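Long-range contacts in fervidolysin (Fervidobacterium pennivorans, PDB 1R6V), which degrades keratin into peptides as a subtilisin-like serine protease, allowing the bacterium to grow on native feathers: residues Y29-I34 with M72-A77; Y273-K278 with Y479-G483. The protein carries 1 engineered substitution. All coordinates share one frame; numbering follows the deposited sequence.

Interaction 1 of 2, residues Y29-I34 with M72-A77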
ATOM      1  N   TYR A  29       0.296  -1.599 -13.846  1.00 22.29           N
ATOM      2  CA  TYR A  29      -0.809  -0.703 -13.551  1.00 21.96           C
ATOM      3  C   TYR A  29      -1.869  -0.634 -14.640  1.00 22.10           C
ATOM      4  O   TYR A  29      -1.610  -0.942 -15.810  1.00 23.17           O
ATOM      5  CB  TYR A  29      -0.271   0.699 -13.210  1.00 21.49           C
ATOM      6  CG  TYR A  29       0.441   1.418 -14.341  1.00 20.91           C
ATOM      7  CD1 TYR A  29      -0.268   2.237 -15.218  1.00 21.49           C
ATOM      8  CD2 TYR A  29       1.816   1.272 -14.535  1.00 20.73           C
ATOM      9  CE1 TYR A  29       0.371   2.899 -16.266  1.00 20.57           C
ATOM     10  CE2 TYR A  29       2.470   1.932 -15.583  1.00 21.47           C
ATOM     11  CZ  TYR A  29       1.730   2.746 -16.448  1.00 22.86           C
ATOM     12  OH  TYR A  29       2.346   3.388 -17.508  1.00 21.40           O
ATOM     13  N   THR A  30      -3.074  -0.246 -14.243  1.00 21.60           N
ATOM     14  CA  THR A  30      -4.189  -0.131 -15.169  1.00 21.98           C
ATOM     15  C   THR A  30      -4.056   1.158 -15.959  1.00 21.37           C
ATOM     16  O   THR A  30      -3.852   2.221 -15.394  1.00 20.38           O
ATOM     17  CB  THR A  30      -5.518  -0.123 -14.412  1.00 23.42           C
ATOM     18  OG1 THR A  30      -5.636  -1.349 -13.679  1.00 24.97           O
ATOM     19  CG2 THR A  30      -6.697   0.014 -15.380  1.00 23.30           C
ATOM     20  N   GLU A  31      -4.177   1.057 -17.275  1.00 20.13           N
ATOM     21  CA  GLU A  31      -4.050   2.232 -18.122  1.00 20.98           C
ATOM     22  C   GLU A  31      -5.326   3.078 -18.164  1.00 21.31           C
ATOM     23  O   GLU A  31      -6.416   2.603 -17.821  1.00 22.56           O
ATOM     24  CB  GLU A  31      -3.677   1.785 -19.542  1.00 20.88           C
ATOM     25  CG  GLU A  31      -3.306   2.918 -20.478  1.00 25.87           C
ATOM     26  CD  GLU A  31      -2.090   3.688 -19.997  1.00 25.32           C
ATOM     27  OE1 GLU A  31      -0.943   3.245 -20.242  1.00 30.07           O
ATOM     28  OE2 GLU A  31      -2.291   4.737 -19.364  1.00 23.86           O
ATOM     29  N   GLY A  32      -5.160   4.343 -18.554  1.00 19.74           N
ATOM     30  CA  GLY A  32      -6.274   5.260 -18.719  1.00 20.10           C
ATOM     31  C   GLY A  32      -6.984   5.876 -17.534  1.00 17.41           C
ATOM     32  O   GLY A  32      -8.073   6.418 -17.700  1.00 17.99           O
ATOM     33  N   LYS A  33      -6.385   5.812 -16.350  1.00 17.53           N
ATOM     34  CA  LYS A  33      -7.016   6.378 -15.167  1.00 15.92           C
ATOM     35  C   LYS A  33      -5.968   6.804 -14.150  1.00 14.00           C
ATOM     36  O   LYS A  33      -4.924   6.162 -14.032  1.00 12.89           O
ATOM     37  CB  LYS A  33      -7.934   5.335 -14.517  1.00 19.68           C
ATOM     38  CG  LYS A  33      -8.497   5.763 -13.168  1.00 24.19           C
ATOM     39  CD  LYS A  33      -9.204   4.613 -12.450  1.00 25.16           C
ATOM     40  CE  LYS A  33     -10.573   4.334 -13.040  1.00 28.87           C
ATOM     41  NZ  LYS A  33     -11.307   3.362 -12.168  1.00 28.50           N
ATOM     42  N   ILE A  34      -6.246   7.892 -13.440  1.00 13.65           N
ATOM     43  CA  ILE A  34      -5.354   8.348 -12.376  1.00 12.96           C
ATOM     44  C   ILE A  34      -6.133   8.587 -11.092  1.00 13.19           C
ATOM     45  O   ILE A  34      -7.312   8.942 -11.124  1.00 13.30           O
ATOM     46  CB  ILE A  34      -4.592   9.658 -12.727  1.00 13.32           C
ATOM     47  CG1 ILE A  34      -5.564  10.771 -13.141  1.00 14.47           C
ATOM     48  CG2 ILE A  34      -3.569   9.376 -13.810  1.00 11.39           C
ATOM     49  CD1 ILE A  34      -4.833  12.145 -13.378  1.00 13.44           C
ATOM     50  N   MET A  72      -5.918   8.936 -23.487  1.00 31.80           N
ATOM     51  CA  MET A  72      -4.614   9.431 -23.055  1.00 29.54           C
ATOM     52  C   MET A  72      -4.083   8.370 -22.097  1.00 26.97           C
ATOM     53  O   MET A  72      -4.869   7.682 -21.440  1.00 25.52           O
ATOM     54  CB  MET A  72      -4.791  10.772 -22.334  1.00 31.61           C
ATOM     55  CG  MET A  72      -3.549  11.643 -22.242  1.00 34.62           C
ATOM     56  SD  MET A  72      -3.823  13.251 -21.375  1.00 34.55           S
ATOM     57  CE  MET A  72      -4.698  14.190 -22.611  1.00 31.89           C
ATOM     58  N   THR A  73      -2.764   8.208 -22.041  1.00 22.47           N
ATOM     59  CA  THR A  73      -2.174   7.216 -21.144  1.00 20.82           C
ATOM     60  C   THR A  73      -1.821   7.897 -19.831  1.00 18.76           C
ATOM     61  O   THR A  73      -1.792   9.122 -19.742  1.00 16.52           O
ATOM     62  CB  THR A  73      -0.869   6.615 -21.712  1.00 22.04           C
ATOM     63  OG1 THR A  73       0.129   7.639 -21.775  1.00 21.69           O
ATOM     64  CG2 THR A  73      -1.090   6.057 -23.115  1.00 21.95           C
ATOM     65  N   VAL A  74      -1.539   7.096 -18.811  1.00 18.50           N
ATOM     66  CA  VAL A  74      -1.169   7.655 -17.523  1.00 16.81           C
ATOM     67  C   VAL A  74       0.081   8.508 -17.707  1.00 16.98           C
ATOM     68  O   VAL A  74       0.163   9.620 -17.185  1.00 16.17           O
ATOM     69  CB  VAL A  74      -0.884   6.535 -16.500  1.00 19.39           C
ATOM     70  CG1 VAL A  74      -0.353   7.136 -15.202  1.00 17.57           C
ATOM     71  CG2 VAL A  74      -2.159   5.722 -16.247  1.00 17.78           C
ATOM     72  N   LYS A  75       1.047   7.997 -18.464  1.00 17.67           N
ATOM     73  CA  LYS A  75       2.293   8.727 -18.683  1.00 19.66           C
ATOM     74  C   LYS A  75       2.013  10.085 -19.313  1.00 18.33           C
ATOM     75  O   LYS A  75       2.578  11.103 -18.912  1.00 16.90           O
ATOM     76  CB  LYS A  75       3.238   7.907 -19.568  1.00 20.71           C
ATOM     77  CG  LYS A  75       4.669   8.426 -19.596  1.00 27.31           C
ATOM     78  CD  LYS A  75       5.528   7.518 -20.466  1.00 31.21           C
ATOM     79  CE  LYS A  75       6.909   8.099 -20.694  1.00 35.13           C
ATOM     80  NZ  LYS A  75       7.644   8.279 -19.411  1.00 38.43           N
ATOM     81  N   GLN A  76       1.123  10.110 -20.296  1.00 17.75           N
ATOM     82  CA  GLN A  76       0.777  11.370 -20.937  1.00 17.93           C
ATOM     83  C   GLN A  76       0.072  12.306 -19.951  1.00 17.14           C
ATOM     84  O   GLN A  76       0.254  13.527 -19.999  1.00 17.01           O
ATOM     85  CB  GLN A  76      -0.120  11.106 -22.150  1.00 18.63           C
ATOM     86  CG  GLN A  76       0.568  10.331 -23.257  1.00 22.03           C
ATOM     87  CD  GLN A  76      -0.362  10.048 -24.416  1.00 25.42           C
ATOM     88  OE1 GLN A  76      -1.535   9.743 -24.219  1.00 27.06           O
ATOM     89  NE2 GLN A  76       0.162  10.135 -25.635  1.00 27.84           N
ATOM     90  N   ALA A  77      -0.743  11.743 -19.057  1.00 16.01           N
ATOM     91  CA  ALA A  77      -1.428  12.569 -18.059  1.00 15.72           C
ATOM     92  C   ALA A  77      -0.381  13.180 -17.127  1.00 15.77           C
ATOM     93  O   ALA A  77      -0.482  14.342 -16.724  1.00 15.51           O
ATOM     94  CB  ALA A  77      -2.440  11.719 -17.246  1.00 14.09           C
TER
HETATM   95  O   HOH W   1       1.149   5.005 -19.315  1.00 21.82           O

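Interaction 2 of 2, residues Y273-K278 with Y479-G483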
ATOM      1  N   TYR A 273       2.916   0.027  -4.541  1.00 14.23           N
ATOM      2  CA  TYR A 273       2.707   0.720  -3.265  1.00 15.76           C
ATOM      3  C   TYR A 273       1.728   1.815  -3.635  1.00 15.47           C
ATOM      4  O   TYR A 273       2.060   2.714  -4.409  1.00 16.59           O
ATOM      5  CB  TYR A 273       3.987   1.389  -2.765  1.00 15.91           C
ATOM      6  CG  TYR A 273       3.860   2.019  -1.391  1.00 15.15           C
ATOM      7  CD1 TYR A 273       4.292   1.342  -0.258  1.00 17.02           C
ATOM      8  CD2 TYR A 273       3.342   3.310  -1.227  1.00 15.12           C
ATOM      9  CE1 TYR A 273       4.228   1.927   0.998  1.00 16.68           C
ATOM     10  CE2 TYR A 273       3.272   3.905   0.032  1.00 14.08           C
ATOM     11  CZ  TYR A 273       3.726   3.201   1.140  1.00 15.90           C
ATOM     12  OH  TYR A 273       3.708   3.783   2.385  1.00 18.13           O
ATOM     13  N   SER A 274       0.531   1.752  -3.078  1.00 14.85           N
ATOM     14  CA  SER A 274      -0.497   2.742  -3.393  1.00 12.96           C
ATOM     15  C   SER A 274      -0.731   3.673  -2.225  1.00 12.23           C
ATOM     16  O   SER A 274      -0.987   3.216  -1.108  1.00 12.46           O
ATOM     17  CB  SER A 274      -1.805   2.017  -3.745  1.00 14.24           C
ATOM     18  OG  SER A 274      -2.932   2.880  -3.740  1.00 12.55           O
ATOM     19  N   TYR A 275      -0.634   4.976  -2.464  1.00 11.85           N
ATOM     20  CA  TYR A 275      -0.894   5.914  -1.378  1.00 12.28           C
ATOM     21  C   TYR A 275      -2.368   5.915  -1.045  1.00 11.47           C
ATOM     22  O   TYR A 275      -2.773   6.147   0.105  1.00 12.02           O
ATOM     23  CB  TYR A 275      -0.444   7.317  -1.748  1.00 11.25           C
ATOM     24  CG  TYR A 275       1.051   7.472  -1.627  1.00 16.39           C
ATOM     25  CD1 TYR A 275       1.894   7.118  -2.674  1.00 19.14           C
ATOM     26  CD2 TYR A 275       1.624   7.958  -0.447  1.00 17.69           C
ATOM     27  CE1 TYR A 275       3.275   7.250  -2.556  1.00 19.70           C
ATOM     28  CE2 TYR A 275       3.007   8.091  -0.321  1.00 20.59           C
ATOM     29  CZ  TYR A 275       3.817   7.737  -1.387  1.00 19.68           C
ATOM     30  OH  TYR A 275       5.176   7.915  -1.295  1.00 23.17           O
ATOM     31  N   THR A 276      -3.187   5.680  -2.064  1.00 11.70           N
ATOM     32  CA  THR A 276      -4.623   5.623  -1.868  1.00  9.36           C
ATOM     33  C   THR A 276      -5.008   4.434  -1.001  1.00 11.26           C
ATOM     34  O   THR A 276      -5.798   4.567  -0.060  1.00 10.36           O
ATOM     35  CB  THR A 276      -5.355   5.515  -3.217  1.00 10.74           C
ATOM     36  OG1 THR A 276      -5.119   6.712  -3.954  1.00 10.68           O
ATOM     37  CG2 THR A 276      -6.881   5.353  -3.018  1.00 13.06           C
ATOM     38  N   MET A 277      -4.449   3.265  -1.306  1.00 10.94           N
ATOM     39  CA  MET A 277      -4.781   2.086  -0.511  1.00 10.59           C
ATOM     40  C   MET A 277      -4.266   2.219   0.928  1.00 12.37           C
ATOM     41  O   MET A 277      -4.904   1.731   1.868  1.00 11.37           O
ATOM     42  CB  MET A 277      -4.214   0.816  -1.152  1.00  9.52           C
ATOM     43  CG  MET A 277      -4.856  -0.471  -0.591  1.00  9.84           C
ATOM     44  SD  MET A 277      -6.681  -0.632  -0.877  1.00  5.64           S
ATOM     45  CE  MET A 277      -6.661  -0.560  -2.833  1.00 11.09           C
ATOM     46  N   LYS A 278      -3.122   2.881   1.087  1.00 12.74           N
ATOM     47  CA  LYS A 278      -2.515   3.108   2.404  1.00 13.78           C
ATOM     48  C   LYS A 278      -3.520   3.934   3.195  1.00 13.38           C
ATOM     49  O   LYS A 278      -3.855   3.631   4.344  1.00 12.09           O
ATOM     50  CB  LYS A 278      -1.207   3.904   2.255  1.00 14.61           C
ATOM     51  CG  LYS A 278      -0.469   4.247   3.563  1.00 20.88           C
ATOM     52  CD  LYS A 278       0.330   3.064   4.058  1.00 21.68           C
ATOM     53  CE  LYS A 278       1.343   3.462   5.130  1.00 22.51           C
ATOM     54  NZ  LYS A 278       0.717   3.887   6.424  1.00 20.00           N
ATOM     55  N   TYR A 479       7.660  -1.119   6.882  1.00 15.89           N
ATOM     56  CA  TYR A 479       8.133  -0.270   5.800  1.00 17.90           C
ATOM     57  C   TYR A 479       7.036   0.685   5.360  1.00 16.71           C
ATOM     58  O   TYR A 479       5.864   0.324   5.355  1.00 18.70           O
ATOM     59  CB  TYR A 479       8.564  -1.149   4.618  1.00 20.99           C
ATOM     60  CG  TYR A 479       8.905  -0.393   3.344  1.00 25.45           C
ATOM     61  CD1 TYR A 479       7.907  -0.024   2.435  1.00 28.04           C
ATOM     62  CD2 TYR A 479      10.221  -0.052   3.047  1.00 28.87           C
ATOM     63  CE1 TYR A 479       8.220   0.668   1.258  1.00 29.01           C
ATOM     64  CE2 TYR A 479      10.544   0.639   1.871  1.00 30.10           C
ATOM     65  CZ  TYR A 479       9.540   0.995   0.987  1.00 30.20           C
ATOM     66  OH  TYR A 479       9.867   1.686  -0.163  1.00 32.05           O
ATOM     67  N   ALA A 480       7.421   1.904   5.008  1.00 17.36           N
ATOM     68  CA  ALA A 480       6.476   2.902   4.514  1.00 17.10           C
ATOM     69  C   ALA A 480       7.245   4.000   3.800  1.00 18.28           C
ATOM     70  O   ALA A 480       8.430   4.211   4.042  1.00 18.85           O
ATOM     71  CB  ALA A 480       5.667   3.503   5.655  1.00 16.39           C
ATOM     72  N   LYS A 481       6.562   4.709   2.918  1.00 17.68           N
ATOM     73  CA  LYS A 481       7.195   5.795   2.184  1.00 18.10           C
ATOM     74  C   LYS A 481       6.604   7.120   2.655  1.00 17.43           C
ATOM     75  O   LYS A 481       5.401   7.210   2.906  1.00 17.70           O
ATOM     76  CB  LYS A 481       6.934   5.599   0.699  1.00 20.59           C
ATOM     77  CG  LYS A 481       7.411   4.246   0.206  1.00 26.30           C
ATOM     78  CD  LYS A 481       7.049   3.997  -1.247  1.00 31.29           C
ATOM     79  CE  LYS A 481       8.051   4.632  -2.184  1.00 34.08           C
ATOM     80  NZ  LYS A 481       7.753   4.263  -3.601  1.00 37.87           N
ATOM     81  N   THR A 482       7.424   8.157   2.768  1.00 16.25           N
ATOM     82  CA  THR A 482       6.886   9.433   3.220  1.00 15.73           C
ATOM     83  C   THR A 482       5.961  10.027   2.170  1.00 16.01           C
ATOM     84  O   THR A 482       6.186   9.871   0.970  1.00 15.56           O
ATOM     85  CB  THR A 482       7.994  10.466   3.555  1.00 15.67           C
ATOM     86  OG1 THR A 482       8.783  10.723   2.387  1.00 15.34           O
ATOM     87  CG2 THR A 482       8.900   9.945   4.689  1.00 15.51           C
ATOM     88  N   GLY A 483       4.912  10.697   2.637  1.00 16.71           N
ATOM     89  CA  GLY A 483       3.968  11.331   1.731  1.00 17.07           C
ATOM     90  C   GLY A 483       4.413  12.750   1.423  1.00 17.64           C
ATOM     91  O   GLY A 483       5.533  13.146   1.776  1.00 17.00           O
TER
HETATM   92  O   HOH W   2       2.906   6.175   2.912  1.00 24.10           O
HETATM   93  O   HOH W   3       3.504   1.420   4.305  1.00 31.94           O

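Interaction 1 of 2, residues Y29-I34 with M72-A77
Glu31 crosses obliquely over Thr73 to the first turn of helix 74-81 and takes the backbone N-H of Val74 on its carboxylate, with Val74 N to Glu31 OE2 at 2.5 Å and an N-H...O angle of 154°. The donor lies on the syn side of OE2, whereas Gly32 N approaches the same oxygen from the anti side at 3.0 Å; two bonds from different directions therefore restrain the carboxylate's rotation. A bend at chi2 (61°) curls the Glu31 chain back over its own backbone, bringing Gly32 N within range. The other oxygen, Glu31 OE1, accepts from a water that also meets Tyr29 OH at the ring edge and receives Lys75 N, giving the carboxylate a second, indirect hold on the helix start. A negative group at this end would probably be stabilised by the helix dipole. Thr73, at the N-cap, forms a capping box with Gln76: Gln76 N donates to Thr73 OG1 (3.0 Å) and Thr73 N to Gln76 OE1 (2.9 Å).

Val74 supplies the apolar half, running past Tyr29 and Ile34 in the opposite direction. Its CG1, anti to the backbone N (chi1 174°), points to Ile34, 4.2 Å from Ile34 CG2. The CG2 branch instead lies 3.8 Å from Tyr29 CE1, obliquely to that ring, and 3.6 Å from Lys33 O. Deeper along the helix, Ala77 CB stands 4.3 Å from Ile34 CG2.

This is the propeptide's beta-alpha-beta-beta-alpha-beta fold, with two helices packed on a four-stranded antiparallel sheet, as in other subtilisin propeptides. Ile34 lies in strand 33-38, which pairs with strand 64-68 through Ile67; Ile34 and Ala77 also touch helix 41-51 at Ile47 and Val51, so the two helices meet near this strand.

Interaction 2 of 2, residues Y273-K278 with Y479-G483
Lys481 lays its aliphatic chain across one face of the Tyr273 ring, with CD almost exactly over the centre, 3.7 Å from the centroid, a CH-pi contact. The same ring's hydroxyl receives the backbone of that residue: Lys481 N donates to Tyr273 OH at 3.0 Å, nearly straight at 172°. A chi1 of -175° turns CG of Tyr273 away from the backbone N and sends the ring toward strand 478-481, and its CE2 sits over the centre of the Tyr275 ring, 4.0 Å above the plane. Tyr275 in turn crosses Lys481 at about a right angle, its OH 3.5 Å from Lys481 CB, and donates to Thr482 O at 3.2 Å from 44° above the carbonyl plane. Tyr306 meets Tyr273 edge-to-face.

The contact joins two domains: Ser274 N-caps helix 275-286 of the subtilisin-like catalytic domain, while strand 478-481 is an outermost strand of a sheet in the first beta-sandwich domain. Ala480 pairs inward with Val468, and the tyrosine hydroxyl takes up the outward-facing Lys481 N-H. Replacing Tyr273 with an alanine is likely to leave that N-H without its acceptor and the lysine chain without the ring it lies on.

Packing is slacker where water intervenes. One water joins Tyr273 OH (2.6 Å) to Lys481 O, and another joins that hydroxyl to Tyr479 O. Tyr479, partly exposed, only approaches obliquely, CE1 to Tyr273 CE1 at 4.2 Å. Lys278 brushes past with CE 4.4 Å from Ala480 CB, its amine being held by Asp282 and Arg489 O.

From the N terminus, interaction 1 comes first: it closes a loop of 37 residues, bringing the start of the prodomain's first strand against the head of its second helix. That loop is complete before interaction 2 begins, so the two are in series and neither nest nor cross. Interaction 2 closes a far longer loop of 200 residues, joining the catalytic domain to the first beta-sandwich. Their centres lie 19 Å apart and their nearest atoms about 7 Å, without touching. Strand 89-93 mediates between them: it pairs with strand 33-38, while its Glu93 and Tyr91 bond to Tyr275 and Thr276, bringing prodomain, catalytic domain and sandwich together.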